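Local coordinates for protein 3-oxo-tetronate kinase (Haemophilus influenzae, PDB 1YZY) that catalyses the ATP-dependent phosphorylation of 3-oxo-tetronate to 3-oxo-tetronate 4-phosphate, at residues 120-125 and 195-199; 132-136 and 147-151; 301-305 and 405-409. All blocks are in the same frame, centred on the assembly; numbering follows the deposited sequence.

Contact 1 (120-125 and 195-199); sequences RTIFNG and VVDAV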
loop_
_atom_site.group_PDB
_atom_site.type_symbol
_atom_site.label_atom_id
_atom_site.label_comp_id
_atom_site.label_asym_id
_atom_site.label_seq_id
_atom_site.Cartn_x
_atom_site.Cartn_y
_atom_site.Cartn_z
ATOM N N ARG A 120 9.251 -12.430 8.885
ATOM C CA ARG A 120 8.321 -13.377 8.278
ATOM C C ARG A 120 9.155 -14.460 7.615
ATOM O O ARG A 120 9.646 -14.288 6.495
ATOM C CB ARG A 120 7.421 -12.682 7.247
ATOM C CG ARG A 120 6.444 -11.666 7.838
ATOM C CD ARG A 120 5.438 -12.337 8.761
ATOM N NE ARG A 120 4.490 -11.392 9.344
ATOM C CZ ARG A 120 4.686 -10.733 10.484
ATOM N NH1 ARG A 120 5.802 -10.902 11.179
ATOM N NH2 ARG A 120 3.750 -9.914 10.938
ATOM N N THR A 121 9.339 -15.566 8.323
ATOM C CA THR A 121 10.138 -16.677 7.818
ATOM C C THR A 121 9.357 -17.970 7.603
ATOM O O THR A 121 8.358 -18.234 8.276
ATOM C CB THR A 121 11.333 -16.942 8.745
ATOM O OG1 THR A 121 10.886 -17.036 10.102
ATOM C CG2 THR A 121 12.342 -15.805 8.647
ATOM N N ILE A 122 9.796 -18.758 6.628
ATOM C CA ILE A 122 9.152 -20.030 6.302
ATOM C C ILE A 122 10.150 -21.183 6.359
ATOM O O ILE A 122 11.051 -21.255 5.520
ATOM C CB ILE A 122 8.584 -20.026 4.853
ATOM C CG1 ILE A 122 7.530 -18.934 4.655
ATOM C CG2 ILE A 122 8.012 -21.396 4.487
ATOM C CD1 ILE A 122 7.127 -18.791 3.201
ATOM N N PHE A 123 10.030 -22.060 7.351
ATOM C CA PHE A 123 10.917 -23.220 7.410
ATOM C C PHE A 123 10.100 -24.510 7.411
ATOM O O PHE A 123 9.268 -24.735 8.294
ATOM C CB PHE A 123 11.868 -23.188 8.609
ATOM C CG PHE A 123 12.874 -24.321 8.605
ATOM C CD1 PHE A 123 13.847 -24.399 7.608
ATOM C CD2 PHE A 123 12.808 -25.338 9.557
ATOM C CE1 PHE A 123 14.739 -25.480 7.552
ATOM C CE2 PHE A 123 13.692 -26.417 9.510
ATOM C CZ PHE A 123 14.658 -26.488 8.503
ATOM N N ASN A 124 10.396 -25.373 6.442
ATOM C CA ASN A 124 9.703 -26.649 6.263
ATOM C C ASN A 124 8.247 -26.363 5.912
ATOM O O ASN A 124 7.352 -27.167 6.182
ATOM C CB ASN A 124 9.796 -27.533 7.521
ATOM C CG ASN A 124 10.870 -28.613 7.414
ATOM O OD1 ASN A 124 11.205 -29.083 6.323
ATOM N ND2 ASN A 124 11.408 -29.012 8.555
ATOM N N GLY A 125 8.028 -25.219 5.268
ATOM C CA GLY A 125 6.686 -24.836 4.882
ATOM C C GLY A 125 5.890 -24.220 6.011
ATOM O O GLY A 125 4.744 -23.837 5.804
ATOM N N VAL A 195 5.031 -24.087 -2.033
ATOM C CA VAL A 195 5.491 -23.215 -0.957
ATOM C C VAL A 195 7.026 -23.283 -1.050
ATOM O O VAL A 195 7.586 -24.309 -1.450
ATOM C CB VAL A 195 5.031 -23.740 0.438
ATOM C CG1 VAL A 195 5.646 -22.919 1.572
ATOM C CG2 VAL A 195 3.521 -23.701 0.535
ATOM N N VAL A 196 7.699 -22.176 -0.766
ATOM C CA VAL A 196 9.151 -22.146 -0.825
ATOM C C VAL A 196 9.676 -21.521 0.466
ATOM O O VAL A 196 9.216 -20.459 0.899
ATOM C CB VAL A 196 9.666 -21.357 -2.055
ATOM C CG1 VAL A 196 11.186 -21.455 -2.156
ATOM C CG2 VAL A 196 9.041 -21.882 -3.337
ATOM N N ASP A 197 10.591 -22.234 1.112
ATOM C CA ASP A 197 11.195 -21.788 2.354
ATOM C C ASP A 197 12.032 -20.518 2.199
ATOM O O ASP A 197 12.463 -20.162 1.096
ATOM C CB ASP A 197 12.085 -22.899 2.918
ATOM C CG ASP A 197 11.310 -23.942 3.697
ATOM O OD1 ASP A 197 10.069 -23.853 3.776
ATOM O OD2 ASP A 197 11.960 -24.851 4.249
ATOM N N ALA A 198 12.301 -19.867 3.326
ATOM C CA ALA A 198 13.117 -18.660 3.354
ATOM C C ALA A 198 13.286 -18.208 4.788
ATOM O O ALA A 198 12.373 -17.636 5.376
ATOM C CB ALA A 198 12.481 -17.549 2.525
ATOM N N VAL A 199 14.417 -18.555 5.389
ATOM C CA VAL A 199 14.705 -18.142 6.761
ATOM C C VAL A 199 15.676 -16.964 6.722
ATOM O O VAL A 199 15.957 -16.334 7.745
ATOM C CB VAL A 199 15.316 -19.289 7.591
ATOM C CG1 VAL A 199 14.254 -20.310 7.925
ATOM C CG2 VAL A 199 16.470 -19.941 6.831
#
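The ring of F123 and the carboxylate of D197 approach obliquely, their planes 35° apart, with D197 OD2 3.9 Å from F123 CD1; this is no stack. N124 CG lies over one face of the ring, displaced toward the rim, while V199 CG1 reaches F123 CB at 3.8 Å. With D197 CG turned beside its own backbone N (chi1 -82°), both carboxylate oxygens face the turn N124-G125. OD1 of D197 receives the N-H of G125 on its syn lone pair (2.9 Å), and OD2 receives N124 N at 2.7 Å, also on the syn side but 30° out of the carboxylate plane. N124 and G125 both have positive phi in the pattern of a type I' beta turn, which joins strands 120-123 and 126-129 as a tight hairpin. Next to the turn, I122 and A198 form a single antiparallel hydrogen-bonded bridge: A198 N meets I122 O at 2.9 Å in the carbonyl plane, whereas I122 N comes to A198 O at 3.1 Å from above the A198 carbonyl plane. I122 CG2 packs on V195 CG1 at 4.1 Å. The hairpin is thus docked on the end of strand 193-196, in the sugar-binding N-terminal domain. Because OD2 also accepts from Y169 N, three backbone N-H groups converge on one buried carboxylate, which would offset the cost of burying its charge and probably stabilise the ionised form.

Contact 2 (132-136 and 147-151); sequences VLLSE and MVDAN
L134 sets its CG anti to the backbone N (chi1 173°), which carries CD2 across to M147 CB at 3.8 Å and to D149 O at 3.6 Å. S135 differs: OG sits between its own backbone N and carbonyl carbon (chi1 54°) and comes to 3.6 Å from A150 CB. The motif is a short 3-10 turn, residues 134-136, closed by E136 N bonding to L133 O and following the short, weakly bonded last strand of the three-stranded antiparallel meander 120-133. Residues 147-151 run beside it without regular structure and lead into helix 152-159. No hydrogen bond joins the two segments; the evidence for their fit is apolar and CH contact. L133 CD2 touches A150 CB at 3.7 Å, and the alanine methyl is met by L133, L134 and S135 together. S135 also abuts the opposing backbone, with CB 3.3 Å from V148 O, and its CA-H points almost straight at M147 O. Around this seam, L127 of the neighbouring strand makes backbone hydrogen bonds with both L134 and A150, tying the two segments to the same residue of the meander, and L155 of the helix packs on L134 and M147. The start of that helix is organised within 147-151: N151 is its N-cap, with OD1 accepting from R154 N, while D149 forms a salt bridge to R154 and closes an Asx turn. In that turn, N151 N meets D149 OD1 at 3.2 Å from above the carboxylate plane, 63° out of it.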
loop_
_atom_site.group_PDB
_atom_site.type_symbol
_atom_site.label_atom_id
_atom_site.label_comp_id
_atom_site.label_asym_id
_atom_site.label_seq_id
_atom_site.Cartn_x
_atom_site.Cartn_y
_atom_site.Cartn_z
ATOM N N VAL A 132 8.112 -16.892 16.801
ATOM C CA VAL A 132 7.143 -17.957 17.029
ATOM C C VAL A 132 6.387 -18.411 15.791
ATOM O O VAL A 132 6.338 -17.705 14.783
ATOM C CB VAL A 132 6.103 -17.541 18.107
ATOM C CG1 VAL A 132 6.782 -17.277 19.429
ATOM C CG2 VAL A 132 5.327 -16.307 17.662
ATOM N N LEU A 133 5.811 -19.609 15.875
ATOM C CA LEU A 133 5.016 -20.175 14.791
ATOM C C LEU A 133 3.804 -19.268 14.591
ATOM O O LEU A 133 3.357 -18.617 15.537
ATOM C CB LEU A 133 4.520 -21.571 15.185
ATOM C CG LEU A 133 5.498 -22.745 15.145
ATOM C CD1 LEU A 133 5.075 -23.824 16.113
ATOM C CD2 LEU A 133 5.590 -23.287 13.731
ATOM N N LEU A 134 3.283 -19.228 13.366
ATOM C CA LEU A 134 2.100 -18.429 13.044
ATOM C C LEU A 134 0.973 -18.791 14.014
ATOM O O LEU A 134 0.304 -17.921 14.562
ATOM C CB LEU A 134 1.651 -18.732 11.616
ATOM C CG LEU A 134 0.329 -18.122 11.143
ATOM C CD1 LEU A 134 0.471 -16.609 11.000
ATOM C CD2 LEU A 134 -0.057 -18.754 9.813
ATOM N N SER A 135 0.775 -20.092 14.207
ATOM C CA SER A 135 -0.247 -20.610 15.106
ATOM C C SER A 135 -0.046 -20.226 16.580
ATOM O O SER A 135 -0.940 -20.434 17.412
ATOM C CB SER A 135 -0.321 -22.132 14.966
ATOM O OG SER A 135 0.947 -22.744 15.153
ATOM N N GLU A 136 1.129 -19.697 16.909
ATOM C CA GLU A 136 1.438 -19.294 18.277
ATOM C C GLU A 136 1.484 -17.777 18.461
ATOM O O GLU A 136 1.655 -17.283 19.580
ATOM C CB GLU A 136 2.778 -19.882 18.708
ATOM C CG GLU A 136 2.817 -21.387 18.756
ATOM C CD GLU A 136 3.980 -21.915 19.572
ATOM O OE1 GLU A 136 4.698 -21.111 20.194
ATOM O OE2 GLU A 136 4.166 -23.146 19.607
ATOM N N MET A 147 -5.593 -17.800 12.635
ATOM C CA MET A 147 -4.713 -18.827 12.071
ATOM C C MET A 147 -4.204 -19.780 13.158
ATOM O O MET A 147 -3.380 -19.408 13.991
ATOM C CB MET A 147 -3.528 -18.164 11.362
ATOM C CG MET A 147 -3.897 -17.016 10.416
ATOM S SD MET A 147 -5.015 -17.467 9.064
ATOM C CE MET A 147 -3.917 -18.333 7.946
ATOM N N VAL A 148 -4.701 -21.011 13.149
ATOM C CA VAL A 148 -4.301 -21.998 14.150
ATOM C C VAL A 148 -3.349 -23.070 13.634
ATOM O O VAL A 148 -2.953 -23.960 14.382
ATOM C CB VAL A 148 -5.525 -22.682 14.799
ATOM C CG1 VAL A 148 -6.309 -21.675 15.610
ATOM C CG2 VAL A 148 -6.409 -23.312 13.734
ATOM N N ASP A 149 -3.022 -23.006 12.348
ATOM C CA ASP A 149 -2.102 -23.952 11.726
ATOM C C ASP A 149 -0.995 -23.111 11.093
ATOM O O ASP A 149 -1.273 -22.129 10.413
ATOM C CB ASP A 149 -2.835 -24.770 10.652
ATOM C CG ASP A 149 -2.045 -26.000 10.181
ATOM O OD1 ASP A 149 -0.886 -26.190 10.603
ATOM O OD2 ASP A 149 -2.594 -26.784 9.377
ATOM N N ALA A 150 0.255 -23.470 11.363
ATOM C CA ALA A 150 1.398 -22.743 10.823
ATOM C C ALA A 150 1.917 -23.335 9.514
ATOM O O ALA A 150 2.733 -22.719 8.837
ATOM C CB ALA A 150 2.512 -22.685 11.858
ATOM N N ASN A 151 1.420 -24.514 9.151
ATOM C CA ASN A 151 1.833 -25.216 7.932
ATOM C C ASN A 151 1.095 -24.683 6.696
ATOM O O ASN A 151 -0.104 -24.919 6.522
ATOM C CB ASN A 151 1.588 -26.725 8.108
ATOM C CG ASN A 151 2.204 -27.564 7.005
ATOM O OD1 ASN A 151 1.637 -27.729 5.936
ATOM N ND2 ASN A 151 3.357 -28.139 7.284
#

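Contact 3 (301-305 and 405-409); sequences EFAPM and FEYAQ
Helix 404-410, near the C-terminus, packs here against the approach to strand 305-307, beside the part of the nucleotide-binding domain where ATP is expected. The side chain of F405 lies about 8 Å from that of S254, and likewise about 8 Å from G354, both ATP-binding residues by similarity, so the contact probably lies beside the site, not in it. The two segments meet at three levels. At the outer one, the aliphatic start of E406 makes a CH-pi contact with F302: E406 CB stands 4.2 Å from the ring centroid and only 16° off the ring normal, hence over the face, though displaced toward the rim beside CZ. E406 CG occupies the position between the backbone N and the carbonyl carbon (chi1 62°), and the chain extends beyond it to bring E406 OE1 to 4.1 Å from F302 CZ, with the carboxylate plane 60° from that of the ring. Its OE2 has weak, long ion pairs with K265 and K269. In the middle, the Q409 side chain reaches A303 and the edge of the F302 ring; the amide is probably turned over in the model, so its two ends cannot be told apart with confidence. The innermost level is a Met-aromatic contact, in which M305 SD lies 4.8 Å from the centroid of the F405 ring and 4.3 Å from F405 CE2, approaching obliquely. V250 packs on both M305 and F405, and Y266 of helix 257-266 lies against F302 and M305 while its hydroxyl bonds A303 O. Packing of a helix beside the start of a strand through buried side chains such as F405 and M305 is consistent with the layered alpha/beta build of the nucleotide-binding domain.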
loop_
_atom_site.group_PDB
_atom_site.type_symbol
_atom_site.label_atom_id
_atom_site.label_comp_id
_atom_site.label_asym_id
_atom_site.label_seq_id
_atom_site.Cartn_x
_atom_site.Cartn_y
_atom_site.Cartn_z
ATOM N N GLU A 301 8.619 30.668 2.632
ATOM C CA GLU A 301 9.576 29.618 2.316
ATOM C C GLU A 301 8.939 28.239 2.447
ATOM O O GLU A 301 9.182 27.354 1.625
ATOM C CB GLU A 301 10.832 29.740 3.179
ATOM C CG GLU A 301 10.587 29.915 4.665
ATOM C CD GLU A 301 11.879 30.148 5.424
ATOM O OE1 GLU A 301 12.643 29.175 5.615
ATOM O OE2 GLU A 301 12.141 31.309 5.810
ATOM N N PHE A 302 8.117 28.065 3.476
ATOM C CA PHE A 302 7.426 26.799 3.691
ATOM C C PHE A 302 5.914 26.947 3.517
ATOM O O PHE A 302 5.323 27.954 3.919
ATOM C CB PHE A 302 7.769 26.225 5.069
ATOM C CG PHE A 302 9.166 25.658 5.160
ATOM C CD1 PHE A 302 9.613 24.719 4.224
ATOM C CD2 PHE A 302 10.037 26.067 6.172
ATOM C CE1 PHE A 302 10.905 24.197 4.294
ATOM C CE2 PHE A 302 11.334 25.550 6.252
ATOM C CZ PHE A 302 11.767 24.614 5.311
ATOM N N ALA A 303 5.309 25.958 2.868
ATOM C CA ALA A 303 3.875 25.943 2.604
ATOM C C ALA A 303 3.028 26.243 3.837
ATOM O O ALA A 303 3.363 25.836 4.954
ATOM C CB ALA A 303 3.480 24.615 2.019
ATOM N N PRO A 304 1.928 26.994 3.654
ATOM C CA PRO A 304 1.052 27.334 4.776
ATOM C C PRO A 304 0.279 26.103 5.262
ATOM O O PRO A 304 -0.097 25.237 4.478
ATOM C CB PRO A 304 0.140 28.399 4.173
ATOM C CG PRO A 304 0.008 27.960 2.771
ATOM C CD PRO A 304 1.429 27.592 2.404
ATOM N N MET A 305 0.025 26.037 6.559
ATOM C CA MET A 305 -0.680 24.897 7.114
ATOM C C MET A 305 -1.949 25.253 7.895
ATOM O O MET A 305 -1.983 26.057 8.833
ATOM C CB MET A 305 0.243 24.151 8.093
ATOM C CG MET A 305 -0.482 23.208 9.055
ATOM S SD MET A 305 0.610 22.241 10.101
ATOM C CE MET A 305 1.174 23.452 11.304
ATOM N N PHE A 405 6.702 17.543 8.204
ATOM C CA PHE A 405 6.182 18.564 7.289
ATOM C C PHE A 405 7.204 19.341 6.487
ATOM O O PHE A 405 7.083 19.414 5.262
ATOM C CB PHE A 405 5.205 19.503 7.988
ATOM C CG PHE A 405 3.953 18.822 8.441
ATOM C CD1 PHE A 405 3.262 17.980 7.576
ATOM C CD2 PHE A 405 3.497 18.972 9.741
ATOM C CE1 PHE A 405 2.138 17.291 8.000
ATOM C CE2 PHE A 405 2.374 18.291 10.177
ATOM C CZ PHE A 405 1.692 17.445 9.304
ATOM N N GLU A 406 8.206 19.910 7.156
ATOM C CA GLU A 406 9.240 20.660 6.439
ATOM C C GLU A 406 10.137 19.738 5.612
ATOM O O GLU A 406 10.546 20.097 4.500
ATOM C CB GLU A 406 10.073 21.528 7.388
ATOM C CG GLU A 406 10.858 20.790 8.450
ATOM C CD GLU A 406 11.808 21.717 9.202
ATOM O OE1 GLU A 406 12.747 22.260 8.571
ATOM O OE2 GLU A 406 11.608 21.913 10.424
ATOM N N TYR A 407 10.416 18.548 6.143
ATOM C CA TYR A 407 11.254 17.571 5.443
ATOM C C TYR A 407 10.652 17.160 4.100
ATOM O O TYR A 407 11.360 17.104 3.089
ATOM C CB TYR A 407 11.493 16.321 6.297
ATOM C CG TYR A 407 12.436 15.348 5.633
ATOM C CD1 TYR A 407 13.741 15.729 5.315
ATOM C CD2 TYR A 407 12.010 14.077 5.256
ATOM C CE1 TYR A 407 14.597 14.874 4.631
ATOM C CE2 TYR A 407 12.862 13.205 4.570
ATOM C CZ TYR A 407 14.155 13.614 4.258
ATOM O OH TYR A 407 15.004 12.780 3.559
ATOM N N ALA A 408 9.365 16.820 4.113
ATOM C CA ALA A 408 8.651 16.430 2.905
ATOM C C ALA A 408 8.879 17.458 1.794
ATOM O O ALA A 408 8.971 17.109 0.616
ATOM C CB ALA A 408 7.172 16.309 3.205
ATOM N N GLN A 409 8.958 18.730 2.185
ATOM C CA GLN A 409 9.177 19.828 1.249
ATOM C C GLN A 409 10.656 20.043 0.931
ATOM O O GLN A 409 11.020 20.368 -0.202
ATOM C CB GLN A 409 8.598 21.116 1.821
ATOM C CG GLN A 409 7.154 20.992 2.220
ATOM C CD GLN A 409 6.587 22.287 2.732
ATOM O OE1 GLN A 409 6.120 22.362 3.865
ATOM N NE2 GLN A 409 6.610 23.317 1.890
#

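Overall arrangement
Contacts 1 and 2 are neighbours in the sugar-binding domain, with centres 13 Å apart. Contact 2 is nested within the chain loop closed by contact 1, and both use the antiparallel meander: 120-125 supplies its first strand and hairpin turn, 132-136 its last strand and the 3-10 turn after it. They touch by packing, N124 O lying 4.3 Å from N151 ND2. Contact 3 is separate, on the opposite side of the chain's centre, 44 Å from contact 1 and 45 Å from contact 2 between centres; the nearest atoms are about 26 and 33 Å away. Only contact 3 comes near the predicted ATP site; the other two lie away from the annotated sites.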